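Local coordinates for protein ubiquitin-conjugating enzyme E2 U (Homo sapiens, PDB 1YRV) that catalyses the covalent attachment of ubiquitin to other proteins, taking ubiquitin from an E1 enzyme as a thioester on its own cysteine, at residues A[96-108]-A[135-149]. Sequence-based numbering, arbitrary orientation.
Sequences FHPNVDPHTGQPC and LSNPVLENPVNLEAA
One face of the F96 ring carries the methyl of A148, a CH-pi contact with A148 CB 3.8 Å from the ring centroid and 7° off its normal. H97 works through its edge: NE2 donates to L135 O (2.9 Å, 164°) and ND1 accepts from N99 N, both partners in the ring plane, while L135 CD2 lies over one face. This H97-P98-N99 turn matches the HPN motif of the ubiquitin-conjugating (UBC) fold, ahead of C108, the predicted thioester cysteine. The N99 amide is engaged by the backbone of V139: V139 N meets OD1 at 2.8 Å in the carbonyl plane, on a lone pair, and ND2 returns a weak bond to V139 O. With CG anti to the carbonyl carbon (chi1 -52°), the N99 amide is directed to that backbone. P98 packs CB against P138 CB, and its O accepts a nearly straight bond from N145 N (3.1 Å) and a weak one from V144 N. N145 also N-caps helix 146-153 through OD1 to A148 N. Near the cysteine, V144 CB lies 4.0 Å from C108 SG, and V144 CG1 rests 3.2 Å from V100 O.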
ATOM      1  N   PHE A  96       4.881  -3.696 -12.895  1.00 51.47           N
ATOM      2  CA  PHE A  96       6.044  -4.540 -13.164  1.00 49.67           C
ATOM      3  C   PHE A  96       6.930  -4.277 -11.942  1.00 47.35           C
ATOM      4  O   PHE A  96       7.731  -3.343 -11.924  1.00 47.62           O
ATOM      5  CB  PHE A  96       6.750  -4.086 -14.441  1.00 49.57           C
ATOM      6  CG  PHE A  96       7.849  -5.007 -14.870  1.00 49.74           C
ATOM      7  CD1 PHE A  96       9.153  -4.545 -15.017  1.00 48.40           C
ATOM      8  CD2 PHE A  96       7.572  -6.331 -15.180  1.00 48.19           C
ATOM      9  CE1 PHE A  96      10.165  -5.397 -15.480  1.00 46.75           C
ATOM     10  CE2 PHE A  96       8.581  -7.188 -15.643  1.00 48.88           C
ATOM     11  CZ  PHE A  96       9.868  -6.723 -15.792  1.00 45.44           C
ATOM     12  N   HIS A  97       6.776  -5.105 -10.915  1.00 46.77           N
ATOM     13  CA  HIS A  97       7.469  -4.885  -9.657  1.00 42.50           C
ATOM     14  C   HIS A  97       7.896  -6.213  -9.073  1.00 43.41           C
ATOM     15  O   HIS A  97       7.158  -7.177  -9.111  1.00 45.43           O
ATOM     16  CB  HIS A  97       6.506  -4.126  -8.723  1.00 39.75           C
ATOM     17  CG  HIS A  97       7.136  -3.641  -7.454  1.00 40.30           C
ATOM     18  ND1 HIS A  97       7.673  -4.509  -6.526  1.00 39.58           N
ATOM     19  CD2 HIS A  97       7.357  -2.395  -6.990  1.00 38.04           C
ATOM     20  CE1 HIS A  97       8.211  -3.809  -5.546  1.00 40.49           C
ATOM     21  NE2 HIS A  97       8.036  -2.526  -5.796  1.00 40.86           N
ATOM     22  N   PRO A  98       9.109  -6.283  -8.535  1.00 44.88           N
ATOM     23  CA  PRO A  98       9.660  -7.503  -7.940  1.00 47.33           C
ATOM     24  C   PRO A  98       8.829  -8.136  -6.816  1.00 50.21           C
ATOM     25  O   PRO A  98       8.830  -9.356  -6.664  1.00 51.37           O
ATOM     26  CB  PRO A  98      11.031  -7.056  -7.435  1.00 45.16           C
ATOM     27  CG  PRO A  98      11.373  -5.902  -8.342  1.00 46.42           C
ATOM     28  CD  PRO A  98      10.066  -5.173  -8.424  1.00 45.56           C
ATOM     29  N   ASN A  99       8.121  -7.328  -6.030  1.00 52.13           N
ATOM     30  CA  ASN A  99       7.365  -7.884  -4.923  1.00 54.52           C
ATOM     31  C   ASN A  99       5.853  -7.859  -5.066  1.00 55.81           C
ATOM     32  O   ASN A  99       5.141  -8.267  -4.150  1.00 56.94           O
ATOM     33  CB  ASN A  99       7.780  -7.184  -3.631  1.00 54.38           C
ATOM     34  CG  ASN A  99       9.283  -7.183  -3.436  1.00 54.88           C
ATOM     35  OD1 ASN A  99       9.874  -6.148  -3.157  1.00 56.83           O
ATOM     36  ND2 ASN A  99       9.909  -8.335  -3.602  1.00 54.01           N
ATOM     37  N   VAL A 100       5.357  -7.407  -6.212  1.00 55.21           N
ATOM     38  CA  VAL A 100       3.919  -7.369  -6.418  1.00 55.19           C
ATOM     39  C   VAL A 100       3.517  -8.602  -7.205  1.00 58.04           C
ATOM     40  O   VAL A 100       4.059  -8.878  -8.272  1.00 58.87           O
ATOM     41  CB  VAL A 100       3.497  -6.092  -7.170  1.00 51.89           C
ATOM     42  CG1 VAL A 100       2.001  -6.056  -7.343  1.00 50.58           C
ATOM     43  CG2 VAL A 100       3.975  -4.872  -6.409  1.00 47.59           C
ATOM     44  N   ASP A 101       2.586  -9.367  -6.648  1.00 61.00           N
ATOM     45  CA  ASP A 101       2.114 -10.575  -7.300  1.00 63.98           C
ATOM     46  C   ASP A 101       1.629 -10.193  -8.687  1.00 66.68           C
ATOM     47  O   ASP A 101       0.630  -9.488  -8.832  1.00 65.98           O
ATOM     48  CB  ASP A 101       0.955 -11.188  -6.539  1.00 65.29           C
ATOM     49  CG  ASP A 101       0.730 -12.630  -6.917  1.00 67.76           C
ATOM     50  OD1 ASP A 101       1.225 -13.508  -6.174  1.00 68.37           O
ATOM     51  OD2 ASP A 101       0.079 -12.884  -7.959  1.00 68.17           O
ATOM     52  N   PRO A 102       2.309 -10.687  -9.731  1.00 69.69           N
ATOM     53  CA  PRO A 102       1.916 -10.356 -11.104  1.00 71.20           C
ATOM     54  C   PRO A 102       0.515 -10.829 -11.465  1.00 73.25           C
ATOM     55  O   PRO A 102      -0.091 -10.320 -12.412  1.00 73.53           O
ATOM     56  CB  PRO A 102       3.003 -11.024 -11.932  1.00 71.39           C
ATOM     57  CG  PRO A 102       3.304 -12.274 -11.121  1.00 70.50           C
ATOM     58  CD  PRO A 102       3.336 -11.751  -9.709  1.00 70.38           C
ATOM     59  N   HIS A 103      -0.004 -11.771 -10.673  1.00 74.73           N
ATOM     60  CA  HIS A 103      -1.328 -12.344 -10.885  1.00 75.59           C
ATOM     61  C   HIS A 103      -2.431 -11.736  -9.997  1.00 75.87           C
ATOM     62  O   HIS A 103      -3.574 -11.562 -10.436  1.00 75.27           O
ATOM     63  CB  HIS A 103      -1.245 -13.863 -10.673  1.00 78.02           C
ATOM     64  CG  HIS A 103      -2.284 -14.635 -11.424  1.00 81.05           C
ATOM     65  ND1 HIS A 103      -3.378 -15.205 -10.811  1.00 81.72           N
ATOM     66  CD2 HIS A 103      -2.428 -14.872 -12.750  1.00 81.93           C
ATOM     67  CE1 HIS A 103      -4.156 -15.757 -11.726  1.00 83.12           C
ATOM     68  NE2 HIS A 103      -3.603 -15.567 -12.911  1.00 83.49           N
ATOM     69  N   THR A 104      -2.069 -11.403  -8.759  1.00 75.02           N
ATOM     70  CA  THR A 104      -2.985 -10.834  -7.767  1.00 73.84           C
ATOM     71  C   THR A 104      -2.925  -9.312  -7.643  1.00 71.88           C
ATOM     72  O   THR A 104      -3.828  -8.705  -7.064  1.00 71.33           O
ATOM     73  CB  THR A 104      -2.676 -11.390  -6.367  1.00 75.59           C
ATOM     74  OG1 THR A 104      -2.467 -12.802  -6.455  1.00 77.59           O
ATOM     75  CG2 THR A 104      -3.821 -11.098  -5.398  1.00 76.97           C
ATOM     76  N   GLY A 105      -1.855  -8.705  -8.160  1.00 69.02           N
ATOM     77  CA  GLY A 105      -1.690  -7.262  -8.069  1.00 64.30           C
ATOM     78  C   GLY A 105      -1.457  -6.869  -6.622  1.00 62.24           C
ATOM     79  O   GLY A 105      -1.414  -5.694  -6.270  1.00 62.02           O
ATOM     80  N   GLN A 106      -1.300  -7.879  -5.784  1.00 59.53           N
ATOM     81  CA  GLN A 106      -1.082  -7.677  -4.379  1.00 58.20           C
ATOM     82  C   GLN A 106       0.400  -7.653  -4.020  1.00 56.39           C
ATOM     83  O   GLN A 106       1.175  -8.531  -4.397  1.00 55.26           O
ATOM     84  CB  GLN A 106      -1.788  -8.789  -3.620  1.00 60.02           C
ATOM     85  CG  GLN A 106      -2.073  -8.484  -2.188  1.00 62.23           C
ATOM     86  CD  GLN A 106      -3.176  -9.374  -1.628  1.00 64.15           C
ATOM     87  OE1 GLN A 106      -3.163  -9.750  -0.456  1.00 63.58           O
ATOM     88  NE2 GLN A 106      -4.147  -9.700  -2.469  1.00 65.08           N
ATOM     89  N   PRO A 107       0.805  -6.641  -3.256  1.00 54.34           N
ATOM     90  CA  PRO A 107       2.193  -6.472  -2.819  1.00 54.07           C
ATOM     91  C   PRO A 107       2.600  -7.397  -1.668  1.00 54.24           C
ATOM     92  O   PRO A 107       1.903  -7.455  -0.687  1.00 57.83           O
ATOM     93  CB  PRO A 107       2.232  -5.014  -2.403  1.00 53.62           C
ATOM     94  CG  PRO A 107       0.849  -4.781  -1.863  1.00 51.92           C
ATOM     95  CD  PRO A 107      -0.040  -5.507  -2.835  1.00 50.76           C
ATOM     96  N   CYS A 108       3.722  -8.095  -1.790  1.00 53.95           N
ATOM     97  CA  CYS A 108       4.199  -8.980  -0.741  1.00 54.17           C
ATOM     98  C   CYS A 108       4.842  -8.145   0.347  1.00 53.35           C
ATOM     99  O   CYS A 108       5.999  -7.727   0.237  1.00 52.71           O
ATOM    100  CB  CYS A 108       5.239  -9.948  -1.272  1.00 54.96           C
ATOM    101  SG  CYS A 108       4.657 -11.001  -2.594  1.00 61.24           S
ATOM    102  N   LEU A 135       7.557  -0.354  -0.890  1.00 47.70           N
ATOM    103  CA  LEU A 135       7.341  -0.498  -2.320  1.00 50.15           C
ATOM    104  C   LEU A 135       8.430   0.210  -3.163  1.00 53.97           C
ATOM    105  O   LEU A 135       8.571  -0.046  -4.377  1.00 54.48           O
ATOM    106  CB  LEU A 135       5.939  -0.008  -2.700  1.00 46.55           C
ATOM    107  CG  LEU A 135       4.820  -1.011  -2.372  1.00 43.04           C
ATOM    108  CD1 LEU A 135       3.479  -0.295  -2.260  1.00 34.82           C
ATOM    109  CD2 LEU A 135       4.753  -2.125  -3.426  1.00 43.09           C
ATOM    110  N   SER A 136       9.214   1.073  -2.522  1.00 54.56           N
ATOM    111  CA  SER A 136      10.297   1.762  -3.216  1.00 57.35           C
ATOM    112  C   SER A 136      11.636   1.069  -2.977  1.00 59.23           C
ATOM    113  O   SER A 136      12.664   1.546  -3.436  1.00 61.77           O
ATOM    114  CB  SER A 136      10.393   3.205  -2.748  1.00 52.92           C
ATOM    115  OG  SER A 136       9.192   3.874  -3.027  1.00 52.64           O
ATOM    116  N   ASN A 137      11.610  -0.052  -2.265  1.00 61.55           N
ATOM    117  CA  ASN A 137      12.811  -0.795  -1.951  1.00 62.57           C
ATOM    118  C   ASN A 137      12.520  -2.266  -1.940  1.00 63.58           C
ATOM    119  O   ASN A 137      12.372  -2.874  -0.888  1.00 64.62           O
ATOM    120  CB  ASN A 137      13.363  -0.382  -0.588  1.00 63.90           C
ATOM    121  CG  ASN A 137      13.760   1.076  -0.554  1.00 66.43           C
ATOM    122  OD1 ASN A 137      14.622   1.511  -1.326  1.00 69.39           O
ATOM    123  ND2 ASN A 137      13.117   1.849   0.314  1.00 64.36           N
ATOM    124  N   PRO A 138      12.418  -2.860  -3.126  1.00 65.37           N
ATOM    125  CA  PRO A 138      12.146  -4.285  -3.303  1.00 66.19           C
ATOM    126  C   PRO A 138      13.079  -5.233  -2.522  1.00 68.75           C
ATOM    127  O   PRO A 138      14.239  -4.925  -2.229  1.00 69.08           O
ATOM    128  CB  PRO A 138      12.276  -4.455  -4.814  1.00 65.04           C
ATOM    129  CG  PRO A 138      11.774  -3.143  -5.333  1.00 63.26           C
ATOM    130  CD  PRO A 138      12.466  -2.167  -4.429  1.00 63.68           C
ATOM    131  N   VAL A 139      12.535  -6.397  -2.196  1.00 70.85           N
ATOM    132  CA  VAL A 139      13.258  -7.433  -1.480  1.00 72.71           C
ATOM    133  C   VAL A 139      13.705  -8.389  -2.572  1.00 74.74           C
ATOM    134  O   VAL A 139      13.005  -9.363  -2.886  1.00 75.24           O
ATOM    135  CB  VAL A 139      12.318  -8.202  -0.510  1.00 73.08           C
ATOM    136  CG1 VAL A 139      13.086  -9.275   0.245  1.00 73.13           C
ATOM    137  CG2 VAL A 139      11.650  -7.233   0.445  1.00 72.05           C
ATOM    138  N   LEU A 140      14.855  -8.102  -3.174  1.00 76.36           N
ATOM    139  CA  LEU A 140      15.363  -8.951  -4.246  1.00 77.88           C
ATOM    140  C   LEU A 140      15.510 -10.397  -3.784  1.00 79.20           C
ATOM    141  O   LEU A 140      15.475 -11.317  -4.600  1.00 78.99           O
ATOM    142  CB  LEU A 140      16.712  -8.425  -4.735  1.00 77.69           C
ATOM    143  CG  LEU A 140      16.711  -6.987  -5.256  1.00 77.35           C
ATOM    144  CD1 LEU A 140      18.144  -6.511  -5.467  1.00 76.74           C
ATOM    145  CD2 LEU A 140      15.907  -6.922  -6.547  1.00 77.62           C
ATOM    146  N   GLU A 141      15.656 -10.579  -2.472  1.00 81.16           N
ATOM    147  CA  GLU A 141      15.831 -11.897  -1.863  1.00 83.37           C
ATOM    148  C   GLU A 141      15.090 -13.009  -2.595  1.00 82.73           C
ATOM    149  O   GLU A 141      15.701 -13.873  -3.240  1.00 82.83           O
ATOM    150  CB  GLU A 141      15.397 -11.866  -0.387  1.00 86.45           C
ATOM    151  CG  GLU A 141      15.224 -13.255   0.248  1.00 91.02           C
ATOM    152  CD  GLU A 141      16.502 -14.102   0.253  1.00 93.75           C
ATOM    153  OE1 GLU A 141      16.393 -15.332   0.513  1.00 94.82           O
ATOM    154  OE2 GLU A 141      17.606 -13.539   0.009  1.00 95.02           O
ATOM    155  N   ASN A 142      13.771 -12.995  -2.500  1.00 81.05           N
ATOM    156  CA  ASN A 142      13.012 -14.019  -3.167  1.00 79.86           C
ATOM    157  C   ASN A 142      11.752 -13.387  -3.703  1.00 77.58           C
ATOM    158  O   ASN A 142      10.666 -13.582  -3.171  1.00 78.37           O
ATOM    159  CB  ASN A 142      12.696 -15.131  -2.187  1.00 82.24           C
ATOM    160  CG  ASN A 142      12.171 -16.353  -2.874  1.00 84.42           C
ATOM    161  OD1 ASN A 142      12.075 -17.423  -2.269  1.00 85.55           O
ATOM    162  ND2 ASN A 142      11.820 -16.209  -4.152  1.00 85.82           N
ATOM    163  N   PRO A 143      11.886 -12.647  -4.807  1.00 74.73           N
ATOM    164  CA  PRO A 143      10.798 -11.940  -5.472  1.00 71.89           C
ATOM    165  C   PRO A 143       9.737 -12.808  -6.081  1.00 68.83           C
ATOM    166  O   PRO A 143      10.003 -13.928  -6.503  1.00 70.18           O
ATOM    167  CB  PRO A 143      11.531 -11.130  -6.521  1.00 72.83           C
ATOM    168  CG  PRO A 143      12.568 -12.109  -6.969  1.00 74.80           C
ATOM    169  CD  PRO A 143      13.091 -12.646  -5.654  1.00 74.48           C
ATOM    170  N   VAL A 144       8.528 -12.263  -6.119  1.00 64.71           N
ATOM    171  CA  VAL A 144       7.394 -12.945  -6.702  1.00 60.27           C
ATOM    172  C   VAL A 144       7.457 -12.704  -8.219  1.00 58.28           C
ATOM    173  O   VAL A 144       7.015 -13.539  -9.014  1.00 57.41           O
ATOM    174  CB  VAL A 144       6.072 -12.405  -6.084  1.00 59.33           C
ATOM    175  CG1 VAL A 144       5.810 -11.000  -6.544  1.00 58.11           C
ATOM    176  CG2 VAL A 144       4.920 -13.318  -6.419  1.00 56.79           C
ATOM    177  N   ASN A 145       8.023 -11.567  -8.618  1.00 55.92           N
ATOM    178  CA  ASN A 145       8.166 -11.245 -10.035  1.00 53.53           C
ATOM    179  C   ASN A 145       9.663 -11.296 -10.384  1.00 53.52           C
ATOM    180  O   ASN A 145      10.414 -10.333 -10.192  1.00 52.59           O
ATOM    181  CB  ASN A 145       7.576  -9.866 -10.350  1.00 51.96           C
ATOM    182  CG  ASN A 145       7.639  -9.535 -11.832  1.00 51.57           C
ATOM    183  OD1 ASN A 145       8.599  -9.881 -12.498  1.00 54.33           O
ATOM    184  ND2 ASN A 145       6.622  -8.868 -12.348  1.00 49.28           N
ATOM    185  N   LEU A 146      10.062 -12.447 -10.910  1.00 53.44           N
ATOM    186  CA  LEU A 146      11.437 -12.757 -11.300  1.00 54.93           C
ATOM    187  C   LEU A 146      12.045 -11.859 -12.369  1.00 54.49           C
ATOM    188  O   LEU A 146      13.165 -11.374 -12.211  1.00 53.14           O
ATOM    189  CB  LEU A 146      11.499 -14.200 -11.793  1.00 57.53           C
ATOM    190  CG  LEU A 146      11.035 -15.279 -10.814  1.00 59.38           C
ATOM    191  CD1 LEU A 146      11.103 -16.638 -11.511  1.00 62.03           C
ATOM    192  CD2 LEU A 146      11.935 -15.273  -9.575  1.00 60.54           C
ATOM    193  N   GLU A 147      11.323 -11.671 -13.469  1.00 53.28           N
ATOM    194  CA  GLU A 147      11.817 -10.835 -14.547  1.00 52.39           C
ATOM    195  C   GLU A 147      12.041  -9.415 -14.090  1.00 50.29           C
ATOM    196  O   GLU A 147      13.026  -8.792 -14.460  1.00 49.13           O
ATOM    197  CB  GLU A 147      10.854 -10.842 -15.729  1.00 53.61           C
ATOM    198  CG  GLU A 147      10.823 -12.165 -16.449  1.00 58.16           C
ATOM    199  CD  GLU A 147      10.166 -13.243 -15.630  1.00 61.80           C
ATOM    200  OE1 GLU A 147       8.927 -13.199 -15.467  1.00 62.14           O
ATOM    201  OE2 GLU A 147      10.898 -14.123 -15.132  1.00 64.28           O
ATOM    202  N   ALA A 148      11.123  -8.906 -13.281  1.00 48.40           N
ATOM    203  CA  ALA A 148      11.236  -7.545 -12.788  1.00 47.81           C
ATOM    204  C   ALA A 148      12.497  -7.397 -11.946  1.00 48.06           C
ATOM    205  O   ALA A 148      13.275  -6.453 -12.120  1.00 47.59           O
ATOM    206  CB  ALA A 148       9.972  -7.162 -11.950  1.00 45.81           C
ATOM    207  N   ALA A 149      12.696  -8.339 -11.027  1.00 48.60           N
ATOM    208  CA  ALA A 149      13.862  -8.319 -10.131  1.00 49.83           C
ATOM    209  C   ALA A 149      15.156  -8.415 -10.948  1.00 51.04           C
ATOM    210  O   ALA A 149      16.092  -7.607 -10.804  1.00 51.63           O
ATOM    211  CB  ALA A 149      13.774  -9.489  -9.147  1.00 47.11           C
TER
HETATM  212  O   HOH W   1       4.630  -7.410 -10.703  1.00 56.42           O
HETATM  213  O   HOH W   2       8.129 -10.954  -3.328  1.00 56.20           O